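Local coordinates for topoisomerase I-like protein (Leishmania donovani, PDB 2B9S) that probably relaxes supercoiled DNA by nicking and resealing one strand, acting as the large subunit of a heterodimeric type I topoisomerase, at residues 4-7 / 11-14; 29-34 / 134-139; 57-62 / 83-88; 280-285 / 337-342; 308-313 / 349-354. One frame throughout, in Å; residues are numbered along the deposited sequence.

Burial separates the five contacts. Contact 3 is buried, contacts 2 and 4 are partly so, and contacts 1 and 5 lie at the surface. Contacts 2 and 3 belong to the DNA-binding fragment, where 57-62 / 83-88 is nested within the loop that 29-34 / 134-139 closes. Contacts 4 and 5 belong to the catalytic core, share helix 341-351 and have centres about 15 Å apart. Apolar touching prevails in most, from a helix pair around one indole in contact 3 to a few methyls in contacts 2 and 5. Contact 1 sets leucine methyls against a carbonyl oxygen in the N-terminal loop. Contact 4 alone has a hydrogen bond between its segments, and that bond is weak.

Contact 1: 4-7 / 11-14; sequences LNWW and NLRI
W6 and L12 meet through a carbonyl oxygen and two methyls, and this is the tight part of the contact. Both branches of L12 approach the backbone oxygen of W6: CD1 lies 3.4 Å from W6 O, and L12 CD2 lies equally near to it. These are van der Waals distances between carbon and oxygen; two methyl carbons lie against the oxygen, and L12 offers it no polar bond. The chi1 of L12, 90°, sits well off the staggered 60°, which suggests some torsional cost in bringing both methyls to the oxygen. On one face of the W6 indole stands W7, whose CE3 is 3.3 Å above the W6 plane and offset toward the rim, while W6 CD2 lies in the plane of the W7 ring at its edge.

The looser part is made by the six-membered half of the indole. W6 CE3 is 4.0 Å from L12 CD1, and W6 CZ3 is 4.1 Å from I14 CD1, the one methyl that I14 adds. Both methyls come to the ring obliquely. W6, L12 and I14 all remain partly exposed, and only 130 Å² is buried, summed over both segments.

Beyond the two segments, W6 also packs on S236, Q240 and M243 of helix 236-266, and its ring meets W53 of the neighbouring subunit with the planes at about 45°. What results is an irregular N-terminal loop at the surface, in which W6 lies both against a long helix and at the interface with the partner subunit of the heterodimer.

Contact 2: 29-34 / 134-139; sequences GVLFPP and DAEAEP
L31 is the residue of 29-34 that touches 134-139, and it meets E136 and A137 there. Followed in order, G29 and V30 lead the chain in without touching the other segment. At L31 the backbone is hydrogen-bonded with F155 and V157, and its side chain points toward helix 125-137.

The leucine carries CG anti to its own nitrogen (chi1 -177°), and the two methyls divide the work. CD1 of L31 lies 3.7 Å from E136 CG, along the aliphatic part of the glutamate, and the same methyl is 3.9 Å from E136 OE2. CD2 of L31 lies 3.9 Å from A137 CA and 4.1 Å from A137 CB, with E136 CG also near it at 4.0 Å. The two side chains, L31 and E136, cross at about a right angle, so the glutamate runs across the fork of the leucine. Its chain is bent at chi2 (141°), and its carboxylate lies beyond the methylene that makes the closest approach.

After L31 no residue of the run touches the helix segment; F32 instead packs on P181 and I184.

The touching is mostly carbon against carbon, with one carboxylate oxygen beside a methyl, and just 118 Å² is buried. Such chemistry is consistent with dispersion that has little directional preference. A charged, exposed residue contributes here mainly through its methylene, and its carboxylate makes no polar bond to the leucine segment.

Contact 3: 57-62 / 83-88; sequences EEVATM and ESWREI
The backbone oxygen E57 O is gripped twice by T61, through T61 N at 3.0 Å and through T61 OG1 at 2.6 Å, from opposite faces of the carbonyl plane. The hydroxyl is tilted 31° out of that plane, and it is also bonded to H39 NE2. This ties down the side of helix 54-64 turned from its partner in an antiparallel helix pair: the axes of 57-62 and 83-88 approach to 10.0 Å with 166° between their directions.

Between the two segments the touching is apolar. W85 is its centre, with CG anti to the backbone nitrogen (chi1 -169°), which carries the indole across to V59 and A60. V59 divides its branches: CG1 lies 3.8 Å from W85 CD1, approaching the ring obliquely, whereas V59 CG2 is 3.6 Å from I88 CD1. The side chains of V59 and W85 run alongside each other, pointing opposite ways. A polar bond, W85 NE1 to E56 O, links helix 75-89 to helix 54-64 and helps fix the ring's rotation. L175 of strand 175-176 also packs on V59 and I88.

A60 completes the fit: its CB lies 3.7 Å from W85 CZ2, and its CA stands 4.1 Å above one face of the indole plane, offset toward the rim.

Contact 4: 280-285 / 337-342; sequences AMYFID and VAVLPE
Y282 reaches from helix 272-287 to V339 and L340, and its side chain can be followed outward. CB leaves the helix toward the other segment, and CG is anti to the backbone nitrogen (chi1 172°), which extends the ring straight across. F283 CE1, from the same helix, lies in plane at the edge of this ring. At CE1 the ring meets the leucine: Y282 CE1 lies 3.9 Å from L340 CD1, which approaches obliquely. On the opposite flank CE2 of Y282 lies 4.1 Å from V339 CG1, which sits at the ring edge, near its plane. The hydroxyl goes furthest. Y282 OH is 3.5 Å from V339 CA and 3.7 Å from V339 CB, and it accepts a weak hydrogen bond from L340 N at 3.4 Å; the N-H to oxygen angle of 163° is nearly straight, so the weakness comes from length.

L340 holds the N-cap position of helix 341-351, so the tyrosine tip touches the junction between strand 332-338 and that helix. The ring is also packed by Y263 of helix 236-266 and by V343.

The mixture is consistent with a ring placed mostly by apolar contacts, L340 at CE1 and V339 at CE2, the long N-H to hydroxyl bond adding little.

Contact 5: 308-313 / 349-354; sequences LRVEHI and RFTRRK
V310, T351 and K354 bury the most surface here, and methyl CG2 of V310 is their common point. It lies 3.8 Å from K354 CB and 4.1 Å from T351 CG2, so it is set between the two residues that bound a type I turn running from T351 to K354. V310 and K354 cross at about a right angle, V310 and T351 obliquely.

The threonine offers its methyl because of its torsion: with chi1 at 59°, OG1 sits between the backbone nitrogen and carbonyl carbon and bonds back to L347 O, and CG2 is left to face V310. I313 CD1 reaches the same methyl, T351 CG2, at 4.2 Å. K354 contributes its CB; its extended chain then leads away, and NZ bonds to F350 O at 3.2 Å. That lysine also touches a crystal neighbour, so its outer conformation may partly reflect the lattice.

On the V310 side, R309 N donates to H312 ND1 at 3.0 Å, and R309 NE forms a salt bridge with E311 OE2 at 2.6 Å; D301 is a second partner of R309. These bonds span the 3-10 segment 310-312 and probably stiffen it. The whole is a 3-10 turn, leading into edge strand 313-315 of the antiparallel sheet, packed against the turn T351 to K354 at the C-terminal end region of helix 341-351 in the catalytic core.

Contact 1: 4-7 / 11-14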
# COMPACT_ATOMS: atom_id res chain seq x y z
N LEU D 4 2.16 -33.03 3.60
CA LEU D 4 2.02 -32.04 4.66
C LEU D 4 1.77 -30.65 4.09
O LEU D 4 1.99 -30.40 2.90
CB LEU D 4 3.27 -32.03 5.55
CG LEU D 4 3.58 -33.32 6.30
CD1 LEU D 4 5.04 -33.36 6.72
CD2 LEU D 4 2.67 -33.46 7.51
N ASN D 5 1.31 -29.74 4.94
CA ASN D 5 1.42 -28.31 4.67
C ASN D 5 2.81 -27.77 4.97
O ASN D 5 3.57 -28.37 5.73
CB ASN D 5 0.37 -27.53 5.47
CG ASN D 5 -1.02 -27.63 4.86
OD1 ASN D 5 -1.25 -27.22 3.73
ND2 ASN D 5 -1.95 -28.20 5.62
N TRP D 6 3.14 -26.63 4.38
CA TRP D 6 4.53 -26.25 4.17
C TRP D 6 5.17 -25.77 5.47
O TRP D 6 6.40 -25.66 5.57
CB TRP D 6 4.64 -25.16 3.10
CG TRP D 6 4.00 -23.86 3.51
CD1 TRP D 6 2.78 -23.39 3.12
CD2 TRP D 6 4.56 -22.87 4.38
NE1 TRP D 6 2.55 -22.16 3.70
CE2 TRP D 6 3.62 -21.82 4.48
CE3 TRP D 6 5.76 -22.76 5.09
CZ2 TRP D 6 3.84 -20.68 5.25
CZ3 TRP D 6 5.98 -21.63 5.86
CH2 TRP D 6 5.03 -20.61 5.93
N TRP D 7 4.34 -25.50 6.47
CA TRP D 7 4.82 -25.01 7.76
C TRP D 7 4.88 -26.14 8.78
O TRP D 7 5.39 -25.96 9.89
CB TRP D 7 3.93 -23.88 8.27
CG TRP D 7 2.51 -24.30 8.51
CD1 TRP D 7 1.99 -24.81 9.67
CD2 TRP D 7 1.43 -24.24 7.58
NE1 TRP D 7 0.65 -25.07 9.50
CE2 TRP D 7 0.28 -24.73 8.23
CE3 TRP D 7 1.31 -23.82 6.25
CZ2 TRP D 7 -0.96 -24.81 7.60
CZ3 TRP D 7 0.08 -23.90 5.63
CH2 TRP D 7 -1.04 -24.39 6.30
N ASN D 11 12.48 -29.59 7.18
CA ASN D 11 13.59 -28.67 6.94
C ASN D 11 13.54 -27.96 5.58
O ASN D 11 14.48 -28.04 4.78
CB ASN D 11 14.95 -29.38 7.14
N LEU D 12 12.43 -27.25 5.33
CA LEU D 12 12.22 -26.58 4.05
C LEU D 12 13.06 -25.31 3.92
O LEU D 12 13.24 -24.56 4.88
CB LEU D 12 10.73 -26.27 3.79
CG LEU D 12 10.07 -24.96 4.25
CD1 LEU D 12 8.82 -24.67 3.41
CD2 LEU D 12 9.74 -24.96 5.75
N ARG D 13 13.59 -25.10 2.71
CA ARG D 13 14.29 -23.88 2.37
C ARG D 13 13.30 -22.93 1.71
O ARG D 13 12.81 -23.19 0.61
CB ARG D 13 15.47 -24.18 1.43
N ILE D 14 12.99 -21.84 2.40
CA ILE D 14 12.15 -20.80 1.79
C ILE D 14 13.05 -19.92 0.90
O ILE D 14 14.07 -19.40 1.36
CB ILE D 14 11.35 -19.98 2.84
CG1 ILE D 14 10.41 -20.91 3.63
CG2 ILE D 14 10.59 -18.83 2.15
CD1 ILE D 14 9.69 -20.29 4.83

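Contact 2: 29-34 / 134-139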
# COMPACT_ATOMS: atom_id res chain seq x y z
N GLY D 29 -4.07 -15.80 -17.37
CA GLY D 29 -3.92 -14.38 -17.67
C GLY D 29 -4.87 -13.50 -16.89
O GLY D 29 -5.15 -13.76 -15.72
N VAL D 30 -5.39 -12.48 -17.55
CA VAL D 30 -6.09 -11.39 -16.86
C VAL D 30 -7.50 -11.15 -17.38
O VAL D 30 -7.79 -11.43 -18.54
CB VAL D 30 -5.26 -10.08 -16.97
CG1 VAL D 30 -3.94 -10.23 -16.19
CG2 VAL D 30 -5.01 -9.70 -18.44
N LEU D 31 -8.37 -10.65 -16.50
CA LEU D 31 -9.72 -10.26 -16.90
C LEU D 31 -9.77 -8.76 -17.21
O LEU D 31 -9.58 -7.92 -16.33
CB LEU D 31 -10.76 -10.68 -15.82
CG LEU D 31 -12.27 -10.44 -16.06
CD1 LEU D 31 -12.77 -10.97 -17.40
CD2 LEU D 31 -13.14 -10.98 -14.94
N PHE D 32 -10.00 -8.45 -18.48
CA PHE D 32 -10.12 -7.08 -18.98
C PHE D 32 -11.52 -6.55 -18.72
O PHE D 32 -12.50 -7.25 -18.98
CB PHE D 32 -9.90 -7.05 -20.50
CG PHE D 32 -8.49 -7.32 -20.93
CD1 PHE D 32 -7.55 -6.29 -20.96
CD2 PHE D 32 -8.10 -8.60 -21.33
CE1 PHE D 32 -6.23 -6.53 -21.36
CE2 PHE D 32 -6.78 -8.85 -21.74
CZ PHE D 32 -5.85 -7.81 -21.75
N PRO D 33 -11.64 -5.30 -18.19
CA PRO D 33 -12.99 -4.73 -18.02
C PRO D 33 -13.74 -4.62 -19.36
O PRO D 33 -13.09 -4.62 -20.42
CB PRO D 33 -12.70 -3.32 -17.43
CG PRO D 33 -11.27 -3.06 -17.72
CD PRO D 33 -10.59 -4.37 -17.73
N PRO D 34 -15.09 -4.52 -19.32
CA PRO D 34 -15.86 -4.41 -20.58
C PRO D 34 -15.48 -3.18 -21.42
O PRO D 34 -15.13 -2.14 -20.87
CB PRO D 34 -17.31 -4.28 -20.11
CG PRO D 34 -17.32 -4.78 -18.70
CD PRO D 34 -15.96 -4.49 -18.13
N ASP D 134 -19.28 -14.26 -12.13
CA ASP D 134 -18.44 -15.04 -11.25
C ASP D 134 -18.11 -16.27 -12.04
O ASP D 134 -17.11 -16.91 -11.80
CB ASP D 134 -19.20 -15.39 -9.99
CG ASP D 134 -19.19 -14.28 -8.97
OD1 ASP D 134 -18.13 -13.65 -8.81
OD2 ASP D 134 -20.18 -13.96 -8.30
N ALA D 135 -18.99 -16.56 -12.98
CA ALA D 135 -18.65 -17.33 -14.16
C ALA D 135 -17.55 -16.71 -14.99
O ALA D 135 -16.70 -17.42 -15.50
CB ALA D 135 -19.88 -17.55 -15.01
N GLU D 136 -17.58 -15.40 -15.14
CA GLU D 136 -16.65 -14.73 -16.04
C GLU D 136 -15.27 -14.68 -15.43
O GLU D 136 -14.28 -14.88 -16.10
CB GLU D 136 -17.14 -13.33 -16.40
CG GLU D 136 -16.11 -12.51 -17.15
CD GLU D 136 -16.71 -11.67 -18.25
OE1 GLU D 136 -17.76 -11.05 -18.02
OE2 GLU D 136 -16.12 -11.61 -19.34
N ALA D 137 -15.23 -14.44 -14.13
CA ALA D 137 -14.00 -14.39 -13.35
C ALA D 137 -13.38 -15.75 -13.01
O ALA D 137 -12.18 -15.83 -12.72
CB ALA D 137 -14.25 -13.60 -12.05
N GLU D 138 -14.17 -16.83 -13.05
CA GLU D 138 -13.72 -18.15 -12.55
C GLU D 138 -12.43 -18.71 -13.18
O GLU D 138 -11.58 -19.20 -12.45
CB GLU D 138 -14.86 -19.20 -12.55
CG GLU D 138 -14.51 -20.52 -11.82
CD GLU D 138 -14.28 -20.37 -10.30
OE1 GLU D 138 -14.81 -19.41 -9.70
OE2 GLU D 138 -13.57 -21.22 -9.70
N PRO D 139 -12.27 -18.62 -14.52
CA PRO D 139 -11.01 -19.10 -15.09
C PRO D 139 -9.76 -18.30 -14.65
O PRO D 139 -8.64 -18.72 -14.96
CB PRO D 139 -11.20 -18.90 -16.60
CG PRO D 139 -12.66 -18.71 -16.81
CD PRO D 139 -13.18 -18.11 -15.56

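Contact 3: 57-62 / 83-88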
# COMPACT_ATOMS: atom_id res chain seq x y z
N GLU D 57 -16.36 11.14 -24.87
CA GLU D 57 -17.53 11.00 -24.03
C GLU D 57 -17.23 10.20 -22.78
O GLU D 57 -17.78 10.48 -21.70
CB GLU D 57 -18.66 10.32 -24.83
CG GLU D 57 -19.88 10.09 -23.97
CD GLU D 57 -20.86 9.10 -24.57
OE1 GLU D 57 -21.59 9.46 -25.53
OE2 GLU D 57 -20.93 7.98 -24.05
N GLU D 58 -16.40 9.17 -22.93
CA GLU D 58 -16.03 8.33 -21.82
C GLU D 58 -15.29 9.14 -20.75
O GLU D 58 -15.58 9.00 -19.56
CB GLU D 58 -15.16 7.16 -22.30
CG GLU D 58 -14.63 6.27 -21.19
CD GLU D 58 -13.72 5.17 -21.67
OE1 GLU D 58 -13.06 5.34 -22.73
OE2 GLU D 58 -13.62 4.16 -20.95
N VAL D 59 -14.35 9.97 -21.19
CA VAL D 59 -13.54 10.80 -20.30
C VAL D 59 -14.34 11.95 -19.66
O VAL D 59 -14.20 12.22 -18.46
CB VAL D 59 -12.22 11.25 -20.98
CG1 VAL D 59 -11.38 12.16 -20.08
CG2 VAL D 59 -11.41 10.01 -21.36
N ALA D 60 -15.20 12.60 -20.45
CA ALA D 60 -16.20 13.56 -19.93
C ALA D 60 -17.08 12.95 -18.83
O ALA D 60 -17.36 13.60 -17.83
CB ALA D 60 -17.08 14.10 -21.09
N THR D 61 -17.51 11.71 -19.03
CA THR D 61 -18.42 11.02 -18.12
C THR D 61 -17.71 10.73 -16.80
O THR D 61 -18.33 10.76 -15.75
CB THR D 61 -19.01 9.69 -18.77
OG1 THR D 61 -19.66 9.99 -20.01
CG2 THR D 61 -20.01 8.96 -17.85
N MET D 62 -16.43 10.41 -16.86
CA MET D 62 -15.61 10.13 -15.68
C MET D 62 -15.65 11.29 -14.66
O MET D 62 -15.87 11.08 -13.47
CB MET D 62 -14.17 9.86 -16.10
CG MET D 62 -13.90 8.48 -16.62
SD MET D 62 -12.24 8.44 -17.32
CE MET D 62 -12.37 6.84 -18.16
N GLU D 83 -6.80 19.03 -19.04
CA GLU D 83 -5.64 18.81 -19.89
C GLU D 83 -5.69 17.44 -20.55
O GLU D 83 -5.51 17.32 -21.74
CB GLU D 83 -4.31 19.02 -19.12
N SER D 84 -5.98 16.41 -19.76
CA SER D 84 -6.16 15.06 -20.29
C SER D 84 -7.27 14.99 -21.34
O SER D 84 -7.07 14.40 -22.40
CB SER D 84 -6.44 14.05 -19.17
OG SER D 84 -5.27 13.77 -18.42
N TRP D 85 -8.41 15.61 -21.03
CA TRP D 85 -9.58 15.59 -21.90
C TRP D 85 -9.34 16.31 -23.22
O TRP D 85 -9.70 15.80 -24.29
CB TRP D 85 -10.78 16.18 -21.16
CG TRP D 85 -12.09 15.98 -21.84
CD1 TRP D 85 -12.51 14.87 -22.52
CD2 TRP D 85 -13.18 16.92 -21.88
NE1 TRP D 85 -13.78 15.06 -23.00
CE2 TRP D 85 -14.22 16.30 -22.62
CE3 TRP D 85 -13.37 18.23 -21.40
CZ2 TRP D 85 -15.45 16.94 -22.86
CZ3 TRP D 85 -14.59 18.87 -21.65
CH2 TRP D 85 -15.61 18.22 -22.37
N ARG D 86 -8.72 17.50 -23.14
CA ARG D 86 -8.27 18.29 -24.29
C ARG D 86 -7.26 17.60 -25.22
O ARG D 86 -7.27 17.86 -26.42
CB ARG D 86 -7.65 19.61 -23.81
CG ARG D 86 -8.64 20.67 -23.35
CD ARG D 86 -9.48 21.26 -24.49
NE ARG D 86 -8.66 21.89 -25.53
CZ ARG D 86 -8.21 23.15 -25.52
NH1 ARG D 86 -8.47 23.97 -24.51
NH2 ARG D 86 -7.47 23.59 -26.53
N GLU D 87 -6.38 16.76 -24.68
CA GLU D 87 -5.47 15.95 -25.51
C GLU D 87 -6.25 15.06 -26.48
O GLU D 87 -5.79 14.80 -27.60
CB GLU D 87 -4.62 15.02 -24.66
CG GLU D 87 -3.40 15.60 -24.01
CD GLU D 87 -2.60 14.53 -23.28
OE1 GLU D 87 -2.24 14.75 -22.10
OE2 GLU D 87 -2.37 13.45 -23.89
N ILE D 88 -7.38 14.55 -26.01
CA ILE D 88 -8.26 13.72 -26.81
C ILE D 88 -9.05 14.59 -27.78
O ILE D 88 -9.08 14.32 -28.99
CB ILE D 88 -9.19 12.85 -25.92
CG1 ILE D 88 -8.35 11.89 -25.05
CG2 ILE D 88 -10.23 12.07 -26.77
CD1 ILE D 88 -9.07 11.31 -23.83

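Contact 4: 280-285 / 337-342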
# COMPACT_ATOMS: atom_id res chain seq x y z
N ALA D 280 19.01 9.25 13.25
CA ALA D 280 18.01 8.67 12.36
C ALA D 280 17.66 7.27 12.84
O ALA D 280 16.48 6.92 12.95
CB ALA D 280 18.48 8.66 10.92
N MET D 281 18.69 6.47 13.15
CA MET D 281 18.40 5.13 13.66
C MET D 281 17.79 5.13 15.07
O MET D 281 16.99 4.27 15.40
CB MET D 281 19.54 4.13 13.41
CG MET D 281 20.88 4.42 13.98
SD MET D 281 22.16 3.45 13.12
CE MET D 281 22.20 1.96 14.12
N TYR D 282 18.11 6.15 15.87
CA TYR D 282 17.43 6.40 17.13
C TYR D 282 15.92 6.66 16.95
O TYR D 282 15.10 6.13 17.71
CB TYR D 282 18.09 7.58 17.84
CG TYR D 282 17.35 8.07 19.06
CD1 TYR D 282 17.49 7.42 20.30
CD2 TYR D 282 16.54 9.20 19.00
CE1 TYR D 282 16.82 7.88 21.43
CE2 TYR D 282 15.86 9.67 20.12
CZ TYR D 282 16.01 9.00 21.34
OH TYR D 282 15.34 9.46 22.47
N PHE D 283 15.57 7.51 15.96
CA PHE D 283 14.17 7.79 15.63
C PHE D 283 13.43 6.56 15.11
O PHE D 283 12.31 6.32 15.52
CB PHE D 283 14.03 8.91 14.59
CG PHE D 283 14.30 10.29 15.14
CD1 PHE D 283 14.35 10.53 16.51
CD2 PHE D 283 14.46 11.36 14.27
CE1 PHE D 283 14.61 11.80 17.01
CE2 PHE D 283 14.69 12.63 14.75
CZ PHE D 283 14.77 12.86 16.13
N ILE D 284 14.05 5.83 14.19
CA ILE D 284 13.47 4.63 13.58
C ILE D 284 13.25 3.52 14.63
O ILE D 284 12.19 2.86 14.65
CB ILE D 284 14.34 4.12 12.40
CG1 ILE D 284 14.30 5.12 11.24
CG2 ILE D 284 13.92 2.72 11.96
CD1 ILE D 284 15.31 4.85 10.13
N ASP D 285 14.24 3.36 15.51
CA ASP D 285 14.14 2.44 16.64
C ASP D 285 13.06 2.85 17.65
O ASP D 285 12.12 2.08 17.89
CB ASP D 285 15.50 2.32 17.34
CG ASP D 285 15.44 1.48 18.63
OD1 ASP D 285 14.43 0.80 18.89
OD2 ASP D 285 16.44 1.52 19.37
N VAL D 337 7.85 14.43 21.94
CA VAL D 337 8.73 13.34 22.32
C VAL D 337 9.87 13.85 23.20
O VAL D 337 10.61 14.77 22.80
CB VAL D 337 9.36 12.62 21.06
CG1 VAL D 337 10.19 11.41 21.47
CG2 VAL D 337 8.28 12.19 20.09
N ALA D 338 10.00 13.25 24.39
CA ALA D 338 11.10 13.53 25.28
C ALA D 338 12.28 12.68 24.84
O ALA D 338 12.22 11.46 24.89
CB ALA D 338 10.70 13.22 26.72
N VAL D 339 13.34 13.33 24.37
CA VAL D 339 14.49 12.60 23.83
C VAL D 339 15.69 12.67 24.76
O VAL D 339 15.76 13.54 25.65
CB VAL D 339 14.91 13.10 22.39
CG1 VAL D 339 13.75 12.92 21.39
CG2 VAL D 339 15.39 14.54 22.42
N LEU D 340 16.63 11.76 24.55
CA LEU D 340 17.93 11.84 25.20
C LEU D 340 18.49 13.27 25.05
O LEU D 340 18.36 13.87 23.99
CB LEU D 340 18.90 10.82 24.60
CG LEU D 340 18.51 9.34 24.74
CD1 LEU D 340 19.59 8.45 24.17
CD2 LEU D 340 18.21 8.97 26.21
N PRO D 341 19.07 13.83 26.14
CA PRO D 341 19.71 15.16 26.03
C PRO D 341 20.79 15.24 24.94
O PRO D 341 20.97 16.30 24.35
CB PRO D 341 20.31 15.40 27.42
CG PRO D 341 20.14 14.14 28.19
CD PRO D 341 19.09 13.30 27.52
N GLU D 342 21.50 14.14 24.69
CA GLU D 342 22.52 14.07 23.66
C GLU D 342 21.94 14.14 22.24
O GLU D 342 22.62 14.60 21.33
CB GLU D 342 23.38 12.82 23.83

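Contact 5: 308-313 / 349-354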
# COMPACT_ATOMS: atom_id res chain seq x y z
N LEU D 308 13.08 14.29 6.77
CA LEU D 308 12.56 15.35 7.64
C LEU D 308 13.29 16.67 7.38
O LEU D 308 14.49 16.69 7.18
CB LEU D 308 12.64 14.99 9.12
CG LEU D 308 11.84 13.77 9.60
CD1 LEU D 308 12.39 13.28 10.94
CD2 LEU D 308 10.31 14.04 9.65
N ARG D 309 12.52 17.75 7.36
CA ARG D 309 13.06 19.09 7.12
C ARG D 309 12.96 19.89 8.43
O ARG D 309 12.22 19.52 9.36
CB ARG D 309 12.29 19.79 5.99
CG ARG D 309 12.40 19.08 4.62
CD ARG D 309 11.80 19.91 3.50
NE ARG D 309 10.34 19.97 3.59
CZ ARG D 309 9.51 19.14 2.94
NH1 ARG D 309 9.97 18.18 2.16
NH2 ARG D 309 8.20 19.28 3.11
N VAL D 310 13.69 21.00 8.48
CA VAL D 310 13.71 21.88 9.65
C VAL D 310 12.30 22.25 10.15
O VAL D 310 12.04 22.22 11.36
CB VAL D 310 14.62 23.12 9.41
CG1 VAL D 310 14.51 24.14 10.56
CG2 VAL D 310 16.07 22.66 9.20
N GLU D 311 11.40 22.57 9.22
CA GLU D 311 9.99 22.83 9.52
C GLU D 311 9.20 21.70 10.22
O GLU D 311 8.11 21.94 10.74
CB GLU D 311 9.27 23.22 8.23
CG GLU D 311 9.27 22.12 7.14
CD GLU D 311 8.89 22.65 5.76
OE1 GLU D 311 8.26 23.74 5.69
OE2 GLU D 311 9.22 22.00 4.73
N HIS D 312 9.72 20.48 10.20
CA HIS D 312 8.94 19.32 10.69
C HIS D 312 9.14 19.04 12.15
O HIS D 312 8.36 18.29 12.73
CB HIS D 312 9.24 18.05 9.88
CG HIS D 312 8.78 18.14 8.46
ND1 HIS D 312 9.55 17.74 7.41
CD2 HIS D 312 7.65 18.66 7.93
CE1 HIS D 312 8.91 17.98 6.28
NE2 HIS D 312 7.75 18.54 6.57
N ILE D 313 10.20 19.62 12.73
CA ILE D 313 10.45 19.54 14.18
C ILE D 313 10.53 20.91 14.85
O ILE D 313 10.89 21.91 14.24
CB ILE D 313 11.70 18.67 14.54
CG1 ILE D 313 13.01 19.39 14.18
CG2 ILE D 313 11.60 17.22 13.95
CD1 ILE D 313 14.27 18.69 14.70
N ARG D 349 22.24 21.35 16.75
CA ARG D 349 23.32 21.44 15.79
C ARG D 349 22.79 21.27 14.36
O ARG D 349 23.18 22.03 13.45
CB ARG D 349 24.39 20.38 16.10
CG ARG D 349 25.75 20.69 15.50
CD ARG D 349 26.85 19.73 16.00
NE ARG D 349 27.22 18.69 15.02
CZ ARG D 349 27.81 17.53 15.34
NH1 ARG D 349 28.08 17.25 16.62
NH2 ARG D 349 28.13 16.65 14.39
N PHE D 350 21.90 20.30 14.17
CA PHE D 350 21.42 19.92 12.84
C PHE D 350 20.49 20.95 12.23
O PHE D 350 20.20 20.87 11.04
CB PHE D 350 20.69 18.56 12.88
CG PHE D 350 21.56 17.38 13.20
CD1 PHE D 350 22.96 17.50 13.22
CD2 PHE D 350 20.99 16.14 13.49
CE1 PHE D 350 23.75 16.41 13.53
CE2 PHE D 350 21.78 15.04 13.78
CZ PHE D 350 23.16 15.17 13.81
N THR D 351 20.01 21.90 13.03
CA THR D 351 19.03 22.89 12.56
C THR D 351 19.43 24.35 12.73
O THR D 351 18.71 25.22 12.25
CB THR D 351 17.62 22.72 13.25
OG1 THR D 351 17.74 22.85 14.67
CG2 THR D 351 17.00 21.38 12.93
N ARG D 352 20.54 24.65 13.40
CA ARG D 352 20.68 26.01 13.95
C ARG D 352 20.52 27.20 12.97
O ARG D 352 19.73 28.12 13.24
CB ARG D 352 21.91 26.17 14.88
CG ARG D 352 23.27 26.19 14.23
CD ARG D 352 24.30 26.68 15.22
NE ARG D 352 24.53 28.13 15.12
CZ ARG D 352 25.65 28.66 14.64
NH1 ARG D 352 26.60 27.84 14.21
NH2 ARG D 352 25.83 29.99 14.57
N ARG D 353 21.23 27.22 11.86
CA ARG D 353 21.10 28.43 11.05
C ARG D 353 20.35 28.16 9.73
O ARG D 353 20.44 28.94 8.79
CB ARG D 353 22.48 29.11 10.84
N LYS D 354 19.61 27.05 9.70
CA LYS D 354 18.99 26.54 8.48
C LYS D 354 17.58 27.11 8.29
O LYS D 354 16.85 27.32 9.25
CB LYS D 354 18.94 25.01 8.54
CG LYS D 354 20.27 24.38 8.43
CD LYS D 354 20.16 22.92 8.12
CE LYS D 354 21.55 22.28 7.90
NZ LYS D 354 21.34 20.82 8.10